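Local atomic coordinates of GP37 (PDB entry 5FT0), a protein that serves bacteriophage phiKZ as an inhibitor of the RNA degradosome, probably by acting on the ribonuclease RNase E. Residues E175-Y180 and F225-V230; I79-K84 and F130-H135. All coordinates share one frame; numbering follows the deposited sequence.

Overall arrangement
From the N terminus, contact 2 comes first: the end of helix 67-82 meets the end of strand 122-132 and the turn after it, closing a loop of 45 residues that holds helix 87-98, strands 103-106 and 109-115, and most of strand 122-132. Contact 1 follows, closing a second loop of 44 residues between helix 158-187 and strand 220-232. The two are in series, neither nested nor crossed. They meet in space all the same, because strands 122-132 and 220-232 are neighbours in the antiparallel sheet and Thr226 pairs with Met131. Both helices are thereby tied to the middle of that sheet, with the contact centres about 11 Å apart.

Contact 1 (E175-Y180 and F225-V230); sequences ELILAY and FTIKIV
Thr226 OG1 is hydrogen-bonded to both Val134 O and Ser212 OG, on the side of strand 220-232 that faces away from the helix, while its neighbours Phe225 and Ile227 point to the helix and meet Tyr180. Tyr180 CG stands anti to the carbonyl carbon (chi1 -86°), which carries the ring out toward these two residues. Ile227 lays its terminal methyl over one face of the phenol, a CH-pi contact in which CD1 is 3.8 Å from the Tyr180 ring centroid; Leu176 O lies in plane at the edge of the same ring. The Ile227 side chain can reach that far because it is fully extended beyond CB. Helix 158-187 covers one face of the seven-stranded antiparallel sheet here, and its segment runs almost exactly counter to strand segment 225-230, at 170° with the axes 10.5 Å apart. Strand 220-232 is the central strand of that sheet, so Phe225, Ile227 and Ile229, all pointing to the helix, form the middle of a buried hydrophobic layer. At one end of this row Tyr180 puts CE2 over the face of the Phe225 ring, offset toward its rim and 3.6 Å from Phe225 CE1. The planes are inclined by 32°, so the two rings lie aslant. Further along the strand Ile177 slides past Ile227 in the opposite direction; its CD1 methyl touches Ile227 CG2 at 4.0 Å and, at the far end of the row, Ile229 CD1 at 4.2 Å. Leu176 adds a looser contact to Ile227 CD1 and reaches Val96 of helix 87-98, which packs against helix 158-187.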
loop_
_atom_site.group_PDB
_atom_site.type_symbol
_atom_site.label_atom_id
_atom_site.label_comp_id
_atom_site.label_asym_id
_atom_site.label_seq_id
_atom_site.Cartn_x
_atom_site.Cartn_y
_atom_site.Cartn_z
ATOM N N GLU A 175 13.102 -24.434 13.872
ATOM C CA GLU A 175 14.402 -24.523 13.219
ATOM C C GLU A 175 14.842 -23.179 12.653
ATOM O O GLU A 175 16.047 -22.912 12.563
ATOM C CB GLU A 175 14.367 -25.580 12.115
ATOM C CG GLU A 175 14.238 -27.007 12.630
ATOM C CD GLU A 175 15.401 -27.413 13.520
ATOM O OE1 GLU A 175 16.566 -27.180 13.128
ATOM O OE2 GLU A 175 15.149 -27.961 14.616
ATOM N N LEU A 176 13.889 -22.329 12.258
ATOM C CA LEU A 176 14.240 -20.989 11.798
ATOM C C LEU A 176 14.861 -20.176 12.926
ATOM O O LEU A 176 15.915 -19.551 12.753
ATOM C CB LEU A 176 13.002 -20.285 11.241
ATOM C CG LEU A 176 13.130 -18.783 10.962
ATOM C CD1 LEU A 176 14.170 -18.525 9.885
ATOM C CD2 LEU A 176 11.785 -18.195 10.556
ATOM N N ILE A 177 14.220 -20.180 14.096
ATOM C CA ILE A 177 14.777 -19.500 15.261
ATOM C C ILE A 177 16.137 -20.082 15.615
ATOM O O ILE A 177 17.093 -19.346 15.889
ATOM C CB ILE A 177 13.800 -19.591 16.449
ATOM C CG1 ILE A 177 12.467 -18.926 16.097
ATOM C CG2 ILE A 177 14.412 -18.971 17.703
ATOM C CD1 ILE A 177 12.602 -17.491 15.640
ATOM N N LEU A 178 16.242 -21.413 15.611
ATOM C CA LEU A 178 17.496 -22.075 15.957
ATOM C C LEU A 178 18.614 -21.665 15.007
ATOM O O LEU A 178 19.741 -21.389 15.435
ATOM C CB LEU A 178 17.299 -23.591 15.932
ATOM C CG LEU A 178 17.944 -24.427 17.037
ATOM C CD1 LEU A 178 17.301 -24.118 18.381
ATOM C CD2 LEU A 178 17.827 -25.908 16.706
ATOM N N ALA A 179 18.315 -21.615 13.706
ATOM C CA ALA A 179 19.321 -21.242 12.718
ATOM C C ALA A 179 19.864 -19.842 12.983
ATOM O O ALA A 179 21.080 -19.618 12.946
ATOM C CB ALA A 179 18.728 -21.334 11.312
ATOM N N TYR A 180 18.973 -18.885 13.253
ATOM C CA TYR A 180 19.422 -17.542 13.603
ATOM C C TYR A 180 20.163 -17.542 14.932
ATOM O O TYR A 180 21.155 -16.822 15.095
ATOM C CB TYR A 180 18.232 -16.581 13.648
ATOM C CG TYR A 180 17.904 -15.986 12.304
ATOM C CD1 TYR A 180 17.122 -16.678 11.389
ATOM C CD2 TYR A 180 18.404 -14.747 11.935
ATOM C CE1 TYR A 180 16.832 -16.143 10.151
ATOM C CE2 TYR A 180 18.121 -14.203 10.700
ATOM C CZ TYR A 180 17.335 -14.907 9.810
ATOM O OH TYR A 180 17.051 -14.369 8.577
ATOM N N PHE A 225 19.272 -7.996 15.080
ATOM C CA PHE A 225 18.260 -8.661 14.274
ATOM C C PHE A 225 17.177 -9.199 15.196
ATOM O O PHE A 225 17.478 -9.794 16.235
ATOM C CB PHE A 225 18.856 -9.801 13.436
ATOM C CG PHE A 225 18.009 -10.196 12.254
ATOM C CD1 PHE A 225 16.862 -10.957 12.421
ATOM C CD2 PHE A 225 18.367 -9.809 10.974
ATOM C CE1 PHE A 225 16.087 -11.316 11.332
ATOM C CE2 PHE A 225 17.597 -10.168 9.880
ATOM C CZ PHE A 225 16.456 -10.920 10.061
ATOM N N THR A 226 15.923 -8.985 14.812
ATOM C CA THR A 226 14.780 -9.483 15.565
ATOM C C THR A 226 13.851 -10.242 14.628
ATOM O O THR A 226 13.646 -9.838 13.480
ATOM C CB THR A 226 14.015 -8.335 16.256
ATOM O OG1 THR A 226 14.850 -7.731 17.255
ATOM C CG2 THR A 226 12.745 -8.848 16.921
ATOM N N ILE A 227 13.315 -11.355 15.118
ATOM C CA ILE A 227 12.249 -12.086 14.449
ATOM C C ILE A 227 11.018 -12.021 15.338
ATOM O O ILE A 227 11.086 -12.367 16.523
ATOM C CB ILE A 227 12.642 -13.549 14.171
ATOM C CG1 ILE A 227 13.885 -13.608 13.284
ATOM C CG2 ILE A 227 11.485 -14.292 13.527
ATOM C CD1 ILE A 227 14.316 -15.013 12.943
ATOM N N LYS A 228 9.903 -11.565 14.776
ATOM C CA LYS A 228 8.639 -11.491 15.494
ATOM C C LYS A 228 7.693 -12.547 14.948
ATOM O O LYS A 228 7.542 -12.681 13.729
ATOM C CB LYS A 228 7.998 -10.107 15.368
ATOM C CG LYS A 228 6.665 -9.999 16.107
ATOM C CD LYS A 228 6.046 -8.614 15.988
ATOM C CE LYS A 228 5.449 -8.379 14.619
ATOM N NZ LYS A 228 4.779 -7.052 14.535
ATOM N N ILE A 229 7.068 -13.298 15.849
ATOM C CA ILE A 229 6.065 -14.293 15.497
ATOM C C ILE A 229 4.775 -13.931 16.219
ATOM O O ILE A 229 4.793 -13.619 17.416
ATOM C CB ILE A 229 6.526 -15.715 15.860
ATOM C CG1 ILE A 229 7.861 -16.018 15.178
ATOM C CG2 ILE A 229 5.477 -16.738 15.444
ATOM C CD1 ILE A 229 8.449 -17.350 15.559
ATOM N N VAL A 230 3.663 -13.963 15.490
ATOM C CA VAL A 230 2.367 -13.541 16.009
ATOM C C VAL A 230 1.417 -14.729 15.979
ATOM O O VAL A 230 1.268 -15.386 14.943
ATOM C CB VAL A 230 1.783 -12.367 15.203
ATOM C CG1 VAL A 230 0.474 -11.892 15.828
ATOM C CG2 VAL A 230 2.787 -11.229 15.115
#

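Contact 2 (I79-K84 and F130-H135); sequences IADNLK and FMPGVH
Ala80 and Pro132 bring the last part of helix 67-82 and the end of strand 122-132 to within 5.0 Å, measured CA to CA, where the strand gives way to a type II beta turn running from Met131 (a selenomethionine) to Val134. Gly133 takes the third position of that turn with a positive phi of 78°, and its backbone N comes 3.5 Å from the methyl CB of Ala80. Pro132 has the largest share of the contact, meeting Ala80, Asp81 and Lys84. Its CB sits against both the carbonyl and the methyl of Ala80, 3.4 Å from Ala80 O and 3.8 Å from Ala80 CB, while its CG meets the carboxylate of Asp81, with Asp81 OD1 3.2 Å from Pro132 CG. Lys84 runs its aliphatic chain past the same strand end: CD is 4.3 Å from Phe130 CB, and CE approaches Pro132 CG. Its ammonium group is hydrogen-bonded to Asn108 OD1, and a long salt bridge of 3.8 Å links Lys84 NZ to Asp81 OD1. Phe130 and Pro132 also pack on Tyr180 and Phe225 respectively, which joins this corner to the core under helix 158-187. No hydrogen bond spans the two segments, and Pro132 has no N-H to offer; they meet through van der Waals contacts of carbon with carbon, oxygen and nitrogen, while Lys84 probably offsets some of the charge that Asp81 brings to the proline ring.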
loop_
_atom_site.group_PDB
_atom_site.type_symbol
_atom_site.label_atom_id
_atom_site.label_comp_id
_atom_site.label_asym_id
_atom_site.label_seq_id
_atom_site.Cartn_x
_atom_site.Cartn_y
_atom_site.Cartn_z
ATOM N N ILE A 79 24.264 -4.698 6.869
ATOM C CA ILE A 79 24.693 -6.042 7.244
ATOM C C ILE A 79 23.507 -6.854 7.750
ATOM O O ILE A 79 23.262 -7.979 7.297
ATOM C CB ILE A 79 25.815 -5.973 8.294
ATOM C CG1 ILE A 79 27.064 -5.310 7.702
ATOM C CG2 ILE A 79 26.130 -7.365 8.834
ATOM C CD1 ILE A 79 28.107 -4.966 8.737
ATOM N N ALA A 80 22.749 -6.289 8.695
ATOM C CA ALA A 80 21.579 -6.987 9.221
ATOM C C ALA A 80 20.565 -7.276 8.122
ATOM O O ALA A 80 19.926 -8.335 8.120
ATOM C CB ALA A 80 20.941 -6.168 10.343
ATOM N N ASP A 81 20.411 -6.349 7.172
ATOM C CA ASP A 81 19.472 -6.546 6.072
ATOM C C ASP A 81 19.841 -7.742 5.203
ATOM O O ASP A 81 18.963 -8.348 4.579
ATOM C CB ASP A 81 19.406 -5.284 5.211
ATOM C CG ASP A 81 18.144 -4.485 5.444
ATOM O OD1 ASP A 81 17.079 -5.108 5.647
ATOM O OD2 ASP A 81 18.213 -3.238 5.417
ATOM N N ASN A 82 21.122 -8.091 5.133
ATOM C CA ASN A 82 21.566 -9.148 4.238
ATOM C C ASN A 82 21.765 -10.487 4.931
ATOM O O ASN A 82 22.081 -11.472 4.254
ATOM C CB ASN A 82 22.859 -8.728 3.534
ATOM C CG ASN A 82 22.600 -7.780 2.380
ATOM O OD1 ASN A 82 22.329 -8.213 1.260
ATOM N ND2 ASN A 82 22.660 -6.480 2.651
ATOM N N LEU A 83 21.580 -10.550 6.253
ATOM C CA LEU A 83 21.591 -11.836 6.943
ATOM C C LEU A 83 20.523 -12.769 6.393
ATOM O O LEU A 83 20.707 -13.991 6.401
ATOM C CB LEU A 83 21.384 -11.635 8.445
ATOM C CG LEU A 83 22.504 -10.919 9.192
ATOM C CD1 LEU A 83 22.120 -10.703 10.653
ATOM C CD2 LEU A 83 23.800 -11.709 9.077
ATOM N N LYS A 84 19.406 -12.212 5.916
ATOM C CA LYS A 84 18.338 -13.013 5.332
ATOM C C LYS A 84 18.816 -13.848 4.154
ATOM O O LYS A 84 18.202 -14.876 3.849
ATOM C CB LYS A 84 17.194 -12.109 4.871
ATOM C CG LYS A 84 16.227 -11.712 5.965
ATOM C CD LYS A 84 15.315 -10.596 5.483
ATOM C CE LYS A 84 16.089 -9.295 5.348
ATOM N NZ LYS A 84 15.393 -8.310 4.477
ATOM N N PHE A 130 10.481 -10.547 9.900
ATOM C CA PHE A 130 11.909 -10.328 10.071
ATOM C C PHE A 130 12.165 -8.843 10.289
ATOM O O PHE A 130 11.647 -8.002 9.547
ATOM C CB PHE A 130 12.680 -10.829 8.849
ATOM C CG PHE A 130 12.474 -12.288 8.559
ATOM C CD1 PHE A 130 13.291 -13.245 9.139
ATOM C CD2 PHE A 130 11.461 -12.704 7.708
ATOM C CE1 PHE A 130 13.105 -14.587 8.874
ATOM C CE2 PHE A 130 11.271 -14.045 7.441
ATOM C CZ PHE A 130 12.095 -14.989 8.024
HETATM N N MSE A 131 12.952 -8.521 11.310
HETATM C CA MSE A 131 13.199 -7.127 11.660
HETATM C C MSE A 131 14.690 -6.842 11.825
HETATM O O MSE A 131 15.183 -6.721 12.949
HETATM C CB MSE A 131 12.450 -6.767 12.942
HETATM C CG MSE A 131 10.953 -7.057 12.880
HETATM SE SE MSE A 131 10.044 -6.748 14.577
HETATM C CE MSE A 131 10.301 -4.820 14.722
ATOM N N PRO A 132 15.404 -6.728 10.705
ATOM C CA PRO A 132 16.846 -6.471 10.781
ATOM C C PRO A 132 17.133 -5.091 11.352
ATOM O O PRO A 132 16.416 -4.125 11.084
ATOM C CB PRO A 132 17.303 -6.580 9.322
ATOM C CG PRO A 132 16.092 -6.230 8.532
ATOM C CD PRO A 132 14.920 -6.761 9.313
ATOM N N GLY A 133 18.194 -5.010 12.149
ATOM C CA GLY A 133 18.596 -3.765 12.767
ATOM C C GLY A 133 17.789 -3.357 13.980
ATOM O O GLY A 133 18.021 -2.266 14.517
ATOM N N VAL A 134 16.858 -4.190 14.433
ATOM C CA VAL A 134 15.996 -3.880 15.564
ATOM C C VAL A 134 16.255 -4.901 16.663
ATOM O O VAL A 134 16.458 -6.088 16.386
ATOM C CB VAL A 134 14.508 -3.879 15.154
ATOM C CG1 VAL A 134 13.607 -3.633 16.360
ATOM C CG2 VAL A 134 14.257 -2.835 14.076
ATOM N N HIS A 135 16.260 -4.430 17.910
ATOM C CA HIS A 135 16.337 -5.282 19.087
ATOM C C HIS A 135 15.139 -4.985 19.980
ATOM O O HIS A 135 14.713 -3.831 20.092
ATOM C CB HIS A 135 17.644 -5.053 19.847
ATOM C CG HIS A 135 17.953 -6.113 20.858
ATOM N ND1 HIS A 135 17.276 -6.225 22.053
ATOM C CD2 HIS A 135 18.881 -7.099 20.857
ATOM C CE1 HIS A 135 17.765 -7.242 22.739
ATOM N NE2 HIS A 135 18.741 -7.788 22.036
#